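Local coordinates for protein insecticidal Delta-Endotoxin Cry8Ea1 (Bacillus Thuringiensis, PDB 3EB7) that is toxic to larvae of the underground pest Holotrichia parallela and, as in other three-domain Cry toxins, probably acts by forming pores in the gut membrane, at residues 16-21 against 432-437; 237-242 against 453-458; 465-470 against 577-582; 553-558 against 583-588. All blocks are in the same frame, centred on the assembly; numbering follows the deposited sequence.

Interactions 1 and 2 lie near the centre of the chain, where domains meet; interactions 3 and 4 belong to the C-terminal beta-sandwich. Interaction 1 is partly buried and slight, one leucine methyl on a histidine and a serine. Interactions 2, 3 and 4 are buried. Interactions 1 and 2 share a sheet, since strands 427-434 and 241-243 are neighbours in it. Interactions 3 and 4 both use strand 578-588. Interaction 2 joins two domains by a polar bond, interaction 1 by a methyl alone; interaction 3 sets an amide at a ring edge, and interaction 4 is purely apolar. V453 of interaction 2 meets D581 of interaction 3 and I583 of interaction 4.

Interaction 1: residues 16-21 against 432-437; sequences TILGKL and WTHRSA
L18 reaches from helix 2-20 to H434 and S436, at the end of strand 427-434 and in the turn that follows. One methyl does the touching. L18 CD2 lies 3.9 Å from CE1 of H434 and equally far from CB of S436. It meets the imidazole obliquely, and the two side chains slide past each other in opposite directions. The tight part is on the turn side. H434 to A437 form a type I beta turn, closed by A437 N bonding to H434 O. CG of H434 stands anti to the backbone N (chi1 -162°), which brings ND1 to the backbone N and hydroxyl of S436. The backbone N of S436 donates to ND1 over 3.0 Å, nearly straight at 169° but tilted 23° from the ring plane. The hydroxyl OG of S436 is also hydrogen-bonded to ND1, at 2.8 Å. Outside the turn, L238 N bonds the same hydroxyl, and H414 meets the H434 ring edge-to-face.
The helix side is looser. L18 and S436 are partly exposed. T16 and K20 turn to helix 26-40 instead, and R435 leads away to the backbone of E410 and Y412. Only 81 Å² is buried between the segments, and their backbones stay apart, with CA of L18 and CA of S436 8.0 Å from each other.
The contact thus sets the helical N-terminal domain against the middle beta-prism domain. Its chemistry is van der Waals only. The two bonds within the turn probably limit rotation of the imidazole, and the leucine methyl packs on it without a directional bond.

Interaction 2: residues 237-242 against 453-458; sequences QLTREV and VVKASD
K455 and Q237 make the polar link here, and T239 packs beside it on V454 and K455. K455 NZ donates to OE1 of Q237 over 2.9 Å. It approaches at 124° to the C=O bond and lies 19° from the carbonyl plane. The two side chains cross at a slant, which also brings K455 CD to 3.7 Å from NE2 of Q237. A bend in the lysine at chi3 (90°) turns its end to the glutamine. T239 and V454 meet tip to tip, OG1 of the threonine being 3.5 Å from CG1 of the valine. The threonine methyl CG2 lies 4.0 Å from CG of K455.
The next shell fixes both polar ends. K455 NZ forms a salt bridge with D438 and a hydrogen bond with N441, so the ammonium group has three named oxygen partners. Q237 OE1 also accepts from D438 N, while its NE2 donates to Q450 O. This sets which way round the amide lies. F277 packs on T239 and bonds through its backbone to V454. V453, in the 3-10 segment just before the lysine, bonds D581 through its backbone.
The arrangement belongs to the three-domain Cry fold. A network of a buried lysine, the D438 carboxylate and the Q237 amide joins the segment leading into strand 241-243 of the middle domain to the C-terminal beta-sandwich.

Interaction 3: residues 465-470 against 577-582; sequences NEVGHY and VVYIDR
N465 and V467 sit in a tightly turned loop that faces Y579 on strand 578-588. The loop opens with an Asx turn: OD1 of N465 accepts from the backbone N of V467 over 3.1 Å, the donor lying 27° from the carbonyl plane. A short 3-10 segment, 467-469, follows, with Y470 N bonded back to V467 O. The strand runs past at a distance, its nearest approach being 8.8 Å between CA of V467 and CA of Y579. Side chains bridge that gap.
The phenol ring receives both loop residues at CE2. V467 places CG2 over one face, 4.1 Å from CE2 of Y579. Its CG2 is the methyl beside the backbone N, since CG1 is anti to that N (chi1 168°). N465 brings ND2 to the ring edge, 3.6 Å from CE2 of Y579, and the amide stands 82° from the ring plane. This is an edge contact, so the amide does not point at the pi face. The opposite face of the ring carries V577, whose CG2 lies 3.9 Å above the plane, offset toward the rim. The Asx bond holds the N465 side chain in place, with its oxygen turned to the loop and its nitrogen to the tyrosine. W536 packs against N465, V467 and Y579.
Beyond the contact, H469 and Y470 bond R187 and D180 of helix 161-191, which links this loop to the helical domain. The arrangement is an Asx turn leading into a 3-10 turn, packed on a strand of the C-terminal beta-sandwich domain.

Interaction 4: residues 553-558 against 583-588; sequences FTFNQA and IELIPV
F553 and F555 meet L585 in a purely apolar contact inside the C-terminal beta-sandwich. The phenylalanines come from the loop before strand 559-567, and the leucine from strand 578-588. One methyl, CD2 of L585, receives both rings. CZ of F553 lies 4.1 Å from it and CZ of F555 lies 4.2 Å from it. The two rings approach differently. L585 crosses F553 at about a right angle and its methyl meets that ring obliquely. F555 comes from the opposite direction to L585, and the methyl sits at its edge, near the ring plane.
The rings also touch each other. CE1 of F553 lies 3.8 Å above the F555 plane, offset to the rim, while CE2 of F555 sits in the plane of the F553 ring. F553 first leaves the backbone away from the strand. Its CG stands between the backbone N and the carbonyl carbon (chi1 65°), and the ring end then returns to the leucine.
Strands of both sheets line the contact. V501 touches F553 and L585. L562 touches F555 and L585, and L489 and I491 pack on F555. E584, next to the leucine in the strand, instead pairs with R502 and R582.
Two aromatic side chains and a strand leucine packed between facing sheets make a typical beta-sandwich core.

Interaction 1: residues 16-21 against 432-437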
loop_
_atom_site.group_PDB
_atom_site.type_symbol
_atom_site.label_atom_id
_atom_site.label_comp_id
_atom_site.label_asym_id
_atom_site.label_seq_id
_atom_site.Cartn_x
_atom_site.Cartn_y
_atom_site.Cartn_z
ATOM N N THR A 16 7.097 -1.982 10.229
ATOM C CA THR A 16 8.209 -2.649 10.893
ATOM C C THR A 16 8.981 -3.551 9.929
ATOM O O THR A 16 10.204 -3.517 9.878
ATOM C CB THR A 16 7.716 -3.534 12.041
ATOM O OG1 THR A 16 7.094 -2.709 13.014
ATOM C CG2 THR A 16 8.894 -4.234 12.700
ATOM N N ILE A 17 8.253 -4.393 9.206
ATOM C CA ILE A 17 8.850 -5.287 8.213
ATOM C C ILE A 17 9.574 -4.514 7.076
ATOM O O ILE A 17 10.662 -4.907 6.653
ATOM C CB ILE A 17 7.807 -6.279 7.668
ATOM C CG1 ILE A 17 7.422 -7.265 8.781
ATOM C CG2 ILE A 17 8.331 -7.001 6.454
ATOM C CD1 ILE A 17 5.970 -7.752 8.674
ATOM N N LEU A 18 8.988 -3.414 6.622
ATOM C CA LEU A 18 9.591 -2.631 5.568
ATOM C C LEU A 18 10.983 -2.154 6.001
ATOM O O LEU A 18 11.886 -2.045 5.174
ATOM C CB LEU A 18 8.666 -1.449 5.219
ATOM C CG LEU A 18 8.188 -1.093 3.799
ATOM C CD1 LEU A 18 8.259 -2.195 2.785
ATOM C CD2 LEU A 18 6.777 -0.510 3.856
ATOM N N GLY A 19 11.167 -1.903 7.301
ATOM C CA GLY A 19 12.453 -1.454 7.859
ATOM C C GLY A 19 13.513 -2.542 7.961
ATOM O O GLY A 19 14.721 -2.241 8.061
ATOM N N LYS A 20 13.080 -3.809 7.937
ATOM C CA LYS A 20 13.994 -4.956 7.986
ATOM C C LYS A 20 14.082 -5.775 6.678
ATOM O O LYS A 20 14.663 -6.866 6.645
ATOM C CB LYS A 20 13.576 -5.909 9.123
ATOM C CG LYS A 20 13.594 -5.346 10.569
ATOM C CD LYS A 20 14.914 -4.723 10.965
ATOM C CE LYS A 20 14.867 -4.108 12.389
ATOM N NZ LYS A 20 14.707 -5.153 13.433
ATOM N N LEU A 21 13.484 -5.281 5.602
ATOM C CA LEU A 21 13.383 -6.056 4.365
ATOM C C LEU A 21 14.769 -6.484 3.855
ATOM O O LEU A 21 15.665 -5.665 3.736
ATOM C CB LEU A 21 12.587 -5.270 3.313
ATOM C CG LEU A 21 11.528 -5.976 2.475
ATOM C CD1 LEU A 21 10.584 -6.831 3.313
ATOM C CD2 LEU A 21 10.741 -4.937 1.701
ATOM N N TRP A 432 -4.384 9.483 -0.707
ATOM C CA TRP A 432 -3.136 9.459 0.032
ATOM C C TRP A 432 -2.172 8.450 -0.542
ATOM O O TRP A 432 -2.605 7.394 -0.983
ATOM C CB TRP A 432 -3.419 9.074 1.497
ATOM C CG TRP A 432 -4.442 9.924 2.159
ATOM C CD1 TRP A 432 -5.807 9.905 1.959
ATOM C CD2 TRP A 432 -4.200 10.894 3.165
ATOM N NE1 TRP A 432 -6.404 10.829 2.777
ATOM C CE2 TRP A 432 -5.432 11.444 3.522
ATOM C CE3 TRP A 432 -3.048 11.357 3.797
ATOM C CZ2 TRP A 432 -5.545 12.450 4.490
ATOM C CZ3 TRP A 432 -3.161 12.343 4.758
ATOM C CH2 TRP A 432 -4.395 12.880 5.090
ATOM N N THR A 433 -0.872 8.745 -0.437
ATOM C CA THR A 433 0.179 7.817 -0.833
ATOM C C THR A 433 0.951 7.376 0.385
ATOM O O THR A 433 1.012 8.102 1.370
ATOM C CB THR A 433 1.141 8.395 -1.911
ATOM O OG1 THR A 433 1.680 9.640 -1.471
ATOM C CG2 THR A 433 0.400 8.604 -3.266
ATOM N N HIS A 434 1.515 6.165 0.310
ATOM C CA HIS A 434 2.304 5.551 1.392
ATOM C C HIS A 434 3.694 6.191 1.595
ATOM O O HIS A 434 4.400 6.590 0.617
ATOM C CB HIS A 434 2.417 4.020 1.161
ATOM C CG HIS A 434 2.817 3.246 2.384
ATOM N ND1 HIS A 434 4.130 3.053 2.750
ATOM C CD2 HIS A 434 2.071 2.618 3.328
ATOM C CE1 HIS A 434 4.179 2.366 3.876
ATOM N NE2 HIS A 434 2.943 2.084 4.246
ATOM N N ARG A 435 4.086 6.288 2.870
ATOM C CA ARG A 435 5.397 6.795 3.265
ATOM C C ARG A 435 6.556 6.102 2.530
ATOM O O ARG A 435 7.527 6.757 2.197
ATOM C CB ARG A 435 5.572 6.652 4.789
ATOM C CG ARG A 435 6.914 7.140 5.371
ATOM C CD ARG A 435 7.011 8.669 5.462
ATOM N NE ARG A 435 8.171 9.139 6.247
ATOM C CZ ARG A 435 8.236 9.208 7.588
ATOM N NH1 ARG A 435 7.234 8.809 8.353
ATOM N NH2 ARG A 435 9.347 9.654 8.177
ATOM N N SER A 436 6.471 4.798 2.256
ATOM C CA SER A 436 7.603 4.076 1.591
ATOM C C SER A 436 7.942 4.577 0.183
ATOM O O SER A 436 8.992 4.294 -0.338
ATOM C CB SER A 436 7.337 2.558 1.517
ATOM O OG SER A 436 6.103 2.291 0.875
ATOM N N ALA A 437 7.017 5.305 -0.427
ATOM C CA ALA A 437 7.168 5.789 -1.773
ATOM C C ALA A 437 7.829 7.180 -1.752
ATOM O O ALA A 437 7.201 8.184 -1.474
ATOM C CB ALA A 437 5.804 5.819 -2.434
#

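Interaction 2: residues 237-242 against 453-458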
loop_
_atom_site.group_PDB
_atom_site.type_symbol
_atom_site.label_atom_id
_atom_site.label_comp_id
_atom_site.label_asym_id
_atom_site.label_seq_id
_atom_site.Cartn_x
_atom_site.Cartn_y
_atom_site.Cartn_z
ATOM N N GLN A 237 8.769 0.031 -2.237
ATOM C CA GLN A 237 7.868 1.182 -2.267
ATOM C C GLN A 237 6.460 0.721 -2.587
ATOM O O GLN A 237 6.254 -0.016 -3.550
ATOM C CB GLN A 237 8.299 2.158 -3.378
ATOM C CG GLN A 237 9.778 2.439 -3.399
ATOM C CD GLN A 237 10.121 3.683 -4.157
ATOM O OE1 GLN A 237 9.699 4.779 -3.792
ATOM N NE2 GLN A 237 10.878 3.531 -5.225
ATOM N N LEU A 238 5.480 1.205 -1.829
ATOM C CA LEU A 238 4.055 0.973 -2.156
ATOM C C LEU A 238 3.524 2.229 -2.791
ATOM O O LEU A 238 3.424 3.245 -2.118
ATOM C CB LEU A 238 3.243 0.636 -0.896
ATOM C CG LEU A 238 3.726 -0.543 -0.053
ATOM C CD1 LEU A 238 2.859 -0.721 1.191
ATOM C CD2 LEU A 238 3.690 -1.802 -0.869
ATOM N N THR A 239 3.156 2.152 -4.080
ATOM C CA THR A 239 2.793 3.346 -4.844
ATOM C C THR A 239 1.318 3.574 -5.020
ATOM O O THR A 239 0.918 4.640 -5.472
ATOM C CB THR A 239 3.468 3.411 -6.245
ATOM O OG1 THR A 239 3.040 2.296 -7.050
ATOM C CG2 THR A 239 5.034 3.530 -6.131
ATOM N N ARG A 240 0.504 2.575 -4.675
ATOM C CA ARG A 240 -0.966 2.724 -4.724
ATOM C C ARG A 240 -1.456 3.909 -3.900
ATOM O O ARG A 240 -0.895 4.224 -2.836
ATOM C CB ARG A 240 -1.659 1.443 -4.244
ATOM C CG ARG A 240 -1.872 1.328 -2.712
ATOM C CD ARG A 240 -0.606 1.077 -1.893
ATOM N NE ARG A 240 -0.847 1.059 -0.434
ATOM C CZ ARG A 240 -0.994 2.149 0.331
ATOM N NH1 ARG A 240 -0.945 3.377 -0.214
ATOM N NH2 ARG A 240 -1.197 2.021 1.650
ATOM N N GLU A 241 -2.510 4.551 -4.399
ATOM C CA GLU A 241 -3.256 5.572 -3.669
ATOM C C GLU A 241 -4.397 4.891 -2.928
ATOM O O GLU A 241 -5.065 4.026 -3.513
ATOM C CB GLU A 241 -3.936 6.499 -4.665
ATOM C CG GLU A 241 -3.238 7.791 -4.947
ATOM C CD GLU A 241 -4.041 8.614 -5.961
ATOM O OE1 GLU A 241 -4.681 7.990 -6.867
ATOM O OE2 GLU A 241 -4.063 9.866 -5.823
ATOM N N VAL A 242 -4.649 5.323 -1.687
ATOM C CA VAL A 242 -5.852 4.943 -0.927
ATOM C C VAL A 242 -6.700 6.198 -0.721
ATOM O O VAL A 242 -6.186 7.318 -0.709
ATOM C CB VAL A 242 -5.536 4.273 0.457
ATOM C CG1 VAL A 242 -4.844 2.882 0.273
ATOM C CG2 VAL A 242 -4.686 5.186 1.352
ATOM N N VAL A 453 7.908 1.486 -12.181
ATOM C CA VAL A 453 8.036 2.372 -13.355
ATOM C C VAL A 453 6.954 3.469 -13.428
ATOM O O VAL A 453 7.091 4.454 -14.176
ATOM C CB VAL A 453 8.135 1.586 -14.691
ATOM C CG1 VAL A 453 9.431 0.765 -14.734
ATOM C CG2 VAL A 453 6.862 0.687 -14.891
ATOM N N VAL A 454 5.911 3.309 -12.619
ATOM C CA VAL A 454 4.847 4.303 -12.485
ATOM C C VAL A 454 5.395 5.605 -11.837
ATOM O O VAL A 454 4.755 6.653 -11.896
ATOM C CB VAL A 454 3.581 3.686 -11.799
ATOM C CG1 VAL A 454 3.781 3.435 -10.277
ATOM C CG2 VAL A 454 2.331 4.506 -12.094
ATOM N N LYS A 455 6.611 5.552 -11.311
ATOM C CA LYS A 455 7.297 6.729 -10.777
ATOM C C LYS A 455 8.114 7.491 -11.827
ATOM O O LYS A 455 9.096 8.162 -11.489
ATOM C CB LYS A 455 8.210 6.341 -9.592
ATOM C CG LYS A 455 7.521 5.519 -8.489
ATOM C CD LYS A 455 8.485 5.496 -7.295
ATOM C CE LYS A 455 8.233 6.688 -6.343
ATOM N NZ LYS A 455 9.414 7.055 -5.520
ATOM N N ALA A 456 7.748 7.344 -13.101
ATOM C CA ALA A 456 8.365 8.128 -14.190
ATOM C C ALA A 456 7.881 9.559 -14.208
ATOM O O ALA A 456 6.778 9.879 -13.721
ATOM C CB ALA A 456 8.097 7.491 -15.511
ATOM N N SER A 457 8.704 10.438 -14.784
ATOM C CA SER A 457 8.398 11.863 -14.843
ATOM C C SER A 457 7.363 12.169 -15.900
ATOM O O SER A 457 6.821 13.279 -15.926
ATOM C CB SER A 457 9.673 12.663 -15.149
ATOM O OG SER A 457 10.181 12.367 -16.458
ATOM N N ASP A 458 7.103 11.217 -16.790
ATOM C CA ASP A 458 6.190 11.419 -17.934
ATOM C C ASP A 458 6.042 10.097 -18.751
ATOM O O ASP A 458 6.584 9.052 -18.373
ATOM C CB ASP A 458 6.782 12.463 -18.904
ATOM C CG ASP A 458 8.077 11.963 -19.589
ATOM O OD1 ASP A 458 8.754 12.774 -20.250
ATOM O OD2 ASP A 458 8.421 10.759 -19.499
#

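Interaction 3: residues 465-470 against 577-582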
loop_
_atom_site.group_PDB
_atom_site.type_symbol
_atom_site.label_atom_id
_atom_site.label_comp_id
_atom_site.label_asym_id
_atom_site.label_seq_id
_atom_site.Cartn_x
_atom_site.Cartn_y
_atom_site.Cartn_z
ATOM N N ASN A 465 -6.829 -1.463 -15.442
ATOM C CA ASN A 465 -6.828 -2.842 -14.979
ATOM C C ASN A 465 -6.375 -2.790 -13.500
ATOM O O ASN A 465 -5.861 -1.757 -13.056
ATOM C CB ASN A 465 -5.873 -3.697 -15.847
ATOM C CG ASN A 465 -4.400 -3.290 -15.703
ATOM O OD1 ASN A 465 -3.850 -3.258 -14.598
ATOM N ND2 ASN A 465 -3.758 -2.977 -16.826
ATOM N N GLU A 466 -6.554 -3.875 -12.744
ATOM C CA GLU A 466 -6.101 -3.938 -11.343
ATOM C C GLU A 466 -5.013 -4.995 -11.122
ATOM O O GLU A 466 -4.994 -5.688 -10.098
ATOM C CB GLU A 466 -7.281 -4.184 -10.393
ATOM C CG GLU A 466 -8.452 -3.180 -10.536
ATOM C CD GLU A 466 -8.042 -1.768 -10.171
ATOM O OE1 GLU A 466 -7.027 -1.610 -9.447
ATOM O OE2 GLU A 466 -8.724 -0.806 -10.594
ATOM N N VAL A 467 -4.116 -5.119 -12.096
ATOM C CA VAL A 467 -2.973 -6.012 -12.004
ATOM C C VAL A 467 -2.067 -5.624 -10.817
ATOM O O VAL A 467 -1.397 -6.474 -10.226
ATOM C CB VAL A 467 -2.190 -6.078 -13.364
ATOM C CG1 VAL A 467 -0.804 -6.772 -13.204
ATOM C CG2 VAL A 467 -3.038 -6.806 -14.433
ATOM N N GLY A 468 -2.103 -4.346 -10.453
ATOM C CA GLY A 468 -1.333 -3.821 -9.346
ATOM C C GLY A 468 -1.783 -4.289 -7.978
ATOM O O GLY A 468 -1.089 -4.046 -7.008
ATOM N N HIS A 469 -2.911 -4.996 -7.882
ATOM C CA HIS A 469 -3.250 -5.684 -6.627
ATOM C C HIS A 469 -2.169 -6.624 -6.183
ATOM O O HIS A 469 -2.014 -6.846 -4.998
ATOM C CB HIS A 469 -4.553 -6.460 -6.688
ATOM C CG HIS A 469 -5.776 -5.604 -6.740
ATOM N ND1 HIS A 469 -7.000 -6.099 -7.123
ATOM C CD2 HIS A 469 -5.966 -4.296 -6.455
ATOM C CE1 HIS A 469 -7.897 -5.130 -7.068
ATOM N NE2 HIS A 469 -7.291 -4.025 -6.674
ATOM N N TYR A 470 -1.419 -7.160 -7.131
ATOM C CA TYR A 470 -0.229 -7.962 -6.834
ATOM C C TYR A 470 1.055 -7.153 -6.572
ATOM O O TYR A 470 2.002 -7.694 -5.989
ATOM C CB TYR A 470 0.052 -8.930 -7.990
ATOM C CG TYR A 470 -0.831 -10.165 -7.999
ATOM C CD1 TYR A 470 -1.967 -10.226 -8.810
ATOM C CD2 TYR A 470 -0.535 -11.260 -7.166
ATOM C CE1 TYR A 470 -2.798 -11.356 -8.824
ATOM C CE2 TYR A 470 -1.361 -12.389 -7.154
ATOM C CZ TYR A 470 -2.484 -12.430 -7.982
ATOM O OH TYR A 470 -3.277 -13.554 -7.980
ATOM N N VAL A 577 0.440 -8.352 -24.913
ATOM C CA VAL A 577 0.608 -7.364 -23.848
ATOM C C VAL A 577 1.880 -7.660 -23.046
ATOM O O VAL A 577 2.198 -8.816 -22.758
ATOM C CB VAL A 577 -0.690 -7.293 -22.933
ATOM C CG1 VAL A 577 -0.812 -8.531 -21.987
ATOM C CG2 VAL A 577 -0.811 -5.942 -22.140
ATOM N N VAL A 578 2.639 -6.609 -22.761
ATOM C CA VAL A 578 3.709 -6.611 -21.770
ATOM C C VAL A 578 3.343 -5.626 -20.629
ATOM O O VAL A 578 3.144 -4.423 -20.881
ATOM C CB VAL A 578 5.041 -6.167 -22.421
ATOM C CG1 VAL A 578 6.223 -6.227 -21.438
ATOM C CG2 VAL A 578 5.340 -6.995 -23.661
ATOM N N TYR A 579 3.248 -6.133 -19.398
ATOM C CA TYR A 579 3.163 -5.280 -18.202
ATOM C C TYR A 579 4.527 -5.132 -17.580
ATOM O O TYR A 579 5.208 -6.136 -17.346
ATOM C CB TYR A 579 2.283 -5.903 -17.138
ATOM C CG TYR A 579 0.895 -6.186 -17.566
ATOM C CD1 TYR A 579 0.581 -7.417 -18.080
ATOM C CD2 TYR A 579 -0.111 -5.211 -17.482
ATOM C CE1 TYR A 579 -0.669 -7.717 -18.481
ATOM C CE2 TYR A 579 -1.407 -5.500 -17.916
ATOM C CZ TYR A 579 -1.673 -6.774 -18.401
ATOM O OH TYR A 579 -2.944 -7.180 -18.819
ATOM N N ILE A 580 4.942 -3.903 -17.315
ATOM C CA ILE A 580 6.196 -3.658 -16.581
ATOM C C ILE A 580 5.915 -3.120 -15.165
ATOM O O ILE A 580 5.237 -2.121 -14.997
ATOM C CB ILE A 580 7.156 -2.744 -17.364
ATOM C CG1 ILE A 580 7.462 -3.380 -18.730
ATOM C CG2 ILE A 580 8.455 -2.516 -16.550
ATOM C CD1 ILE A 580 8.447 -2.555 -19.532
ATOM N N ASP A 581 6.391 -3.837 -14.164
ATOM C CA ASP A 581 6.105 -3.523 -12.759
ATOM C C ASP A 581 7.154 -2.586 -12.194
ATOM O O ASP A 581 6.854 -1.442 -11.870
ATOM C CB ASP A 581 6.004 -4.800 -11.906
ATOM C CG ASP A 581 6.072 -4.525 -10.369
ATOM O OD1 ASP A 581 6.575 -5.398 -9.647
ATOM O OD2 ASP A 581 5.622 -3.457 -9.860
ATOM N N ARG A 582 8.380 -3.066 -12.082
ATOM C CA ARG A 582 9.413 -2.299 -11.429
ATOM C C ARG A 582 10.789 -2.650 -11.959
ATOM O O ARG A 582 10.996 -3.722 -12.527
ATOM C CB ARG A 582 9.366 -2.560 -9.920
ATOM C CG ARG A 582 9.568 -4.030 -9.502
ATOM C CD ARG A 582 9.614 -4.086 -7.984
ATOM N NE ARG A 582 9.571 -5.428 -7.391
ATOM C CZ ARG A 582 8.529 -5.922 -6.720
ATOM N NH1 ARG A 582 8.578 -7.139 -6.179
ATOM N NH2 ARG A 582 7.422 -5.208 -6.603
#

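Interaction 4: residues 553-558 against 583-588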
loop_
_atom_site.group_PDB
_atom_site.type_symbol
_atom_site.label_atom_id
_atom_site.label_comp_id
_atom_site.label_asym_id
_atom_site.label_seq_id
_atom_site.Cartn_x
_atom_site.Cartn_y
_atom_site.Cartn_z
ATOM N N PHE A 553 26.727 -1.494 -15.303
ATOM C CA PHE A 553 26.972 -0.173 -15.844
ATOM C C PHE A 553 27.080 0.757 -14.641
ATOM O O PHE A 553 26.759 0.367 -13.512
ATOM C CB PHE A 553 25.829 0.270 -16.742
ATOM C CG PHE A 553 24.493 0.466 -16.002
ATOM C CD1 PHE A 553 24.159 1.696 -15.437
ATOM C CD2 PHE A 553 23.579 -0.579 -15.889
ATOM C CE1 PHE A 553 22.948 1.861 -14.770
ATOM C CE2 PHE A 553 22.403 -0.409 -15.237
ATOM C CZ PHE A 553 22.085 0.809 -14.671
ATOM N N THR A 554 27.547 1.977 -14.889
ATOM C CA THR A 554 27.542 3.040 -13.898
ATOM C C THR A 554 26.613 4.181 -14.357
ATOM O O THR A 554 26.373 4.353 -15.551
ATOM C CB THR A 554 28.959 3.605 -13.686
ATOM O OG1 THR A 554 29.456 4.046 -14.944
ATOM C CG2 THR A 554 29.888 2.539 -13.142
ATOM N N PHE A 555 26.100 4.953 -13.407
ATOM C CA PHE A 555 25.476 6.216 -13.744
ATOM C C PHE A 555 26.505 7.295 -14.114
ATOM O O PHE A 555 27.631 7.265 -13.669
ATOM C CB PHE A 555 24.550 6.667 -12.609
ATOM C CG PHE A 555 23.370 5.762 -12.426
ATOM C CD1 PHE A 555 23.379 4.781 -11.438
ATOM C CD2 PHE A 555 22.282 5.866 -13.265
ATOM C CE1 PHE A 555 22.320 3.925 -11.287
ATOM C CE2 PHE A 555 21.217 5.032 -13.124
ATOM C CZ PHE A 555 21.228 4.046 -12.133
ATOM N N ASN A 556 26.094 8.257 -14.915
ATOM C CA ASN A 556 26.928 9.351 -15.354
ATOM C C ASN A 556 27.042 10.435 -14.267
ATOM O O ASN A 556 28.125 11.010 -14.037
ATOM C CB ASN A 556 26.335 9.961 -16.632
ATOM C CG ASN A 556 26.293 8.985 -17.807
ATOM O OD1 ASN A 556 27.092 8.058 -17.888
ATOM N ND2 ASN A 556 25.370 9.220 -18.746
ATOM N N GLN A 557 25.924 10.737 -13.613
ATOM C CA GLN A 557 25.928 11.801 -12.619
ATOM C C GLN A 557 24.911 11.546 -11.525
ATOM O O GLN A 557 24.179 10.536 -11.585
ATOM C CB GLN A 557 25.760 13.181 -13.267
ATOM C CG GLN A 557 24.378 13.586 -13.589
ATOM C CD GLN A 557 23.950 13.223 -14.986
ATOM O OE1 GLN A 557 24.155 12.100 -15.443
ATOM N NE2 GLN A 557 23.321 14.177 -15.677
ATOM N N ALA A 558 24.900 12.446 -10.526
ATOM C CA ALA A 558 24.064 12.316 -9.332
ATOM C C ALA A 558 22.571 12.346 -9.697
ATOM O O ALA A 558 21.766 11.625 -9.124
ATOM C CB ALA A 558 24.418 13.389 -8.323
ATOM N N ILE A 583 11.730 -1.750 -11.744
ATOM C CA ILE A 583 13.140 -2.033 -11.970
ATOM C C ILE A 583 13.760 -2.207 -10.604
ATOM O O ILE A 583 13.434 -1.471 -9.676
ATOM C CB ILE A 583 13.843 -0.847 -12.607
ATOM C CG1 ILE A 583 13.275 -0.527 -13.983
ATOM C CG2 ILE A 583 15.360 -1.075 -12.669
ATOM C CD1 ILE A 583 13.453 0.985 -14.336
ATOM N N GLU A 584 14.644 -3.187 -10.470
ATOM C CA GLU A 584 15.454 -3.313 -9.257
ATOM C C GLU A 584 16.891 -3.126 -9.690
ATOM O O GLU A 584 17.336 -3.698 -10.693
ATOM C CB GLU A 584 15.240 -4.645 -8.532
ATOM C CG GLU A 584 13.747 -4.984 -8.340
ATOM C CD GLU A 584 13.515 -6.304 -7.620
ATOM O OE1 GLU A 584 14.370 -7.197 -7.700
ATOM O OE2 GLU A 584 12.470 -6.463 -6.964
ATOM N N LEU A 585 17.576 -2.273 -8.926
ATOM C CA LEU A 585 18.963 -1.932 -9.104
ATOM C C LEU A 585 19.747 -2.641 -8.021
ATOM O O LEU A 585 19.442 -2.520 -6.830
ATOM C CB LEU A 585 19.154 -0.419 -9.003
ATOM C CG LEU A 585 18.682 0.315 -10.260
ATOM C CD1 LEU A 585 18.308 1.771 -9.962
ATOM C CD2 LEU A 585 19.774 0.229 -11.333
ATOM N N ILE A 586 20.764 -3.377 -8.462
ATOM C CA ILE A 586 21.525 -4.282 -7.616
ATOM C C ILE A 586 22.978 -3.844 -7.730
ATOM O O ILE A 586 23.558 -3.924 -8.822
ATOM C CB ILE A 586 21.333 -5.773 -8.101
ATOM C CG1 ILE A 586 19.842 -6.145 -8.108
ATOM C CG2 ILE A 586 22.188 -6.795 -7.281
ATOM C CD1 ILE A 586 19.440 -7.098 -9.193
ATOM N N PRO A 587 23.583 -3.404 -6.610
ATOM C CA PRO A 587 25.015 -3.034 -6.649
ATOM C C PRO A 587 25.931 -4.261 -6.949
ATOM O O PRO A 587 25.787 -5.326 -6.351
ATOM C CB PRO A 587 25.276 -2.461 -5.240
ATOM C CG PRO A 587 23.941 -2.269 -4.648
ATOM C CD PRO A 587 23.040 -3.271 -5.250
ATOM N N VAL A 588 26.842 -4.090 -7.890
ATOM C CA VAL A 588 27.751 -5.141 -8.313
ATOM C C VAL A 588 29.112 -4.724 -7.764
ATOM O O VAL A 588 29.550 -3.599 -7.974
ATOM C CB VAL A 588 27.754 -5.248 -9.864
ATOM C CG1 VAL A 588 28.834 -6.202 -10.377
ATOM C CG2 VAL A 588 26.397 -5.674 -10.342
#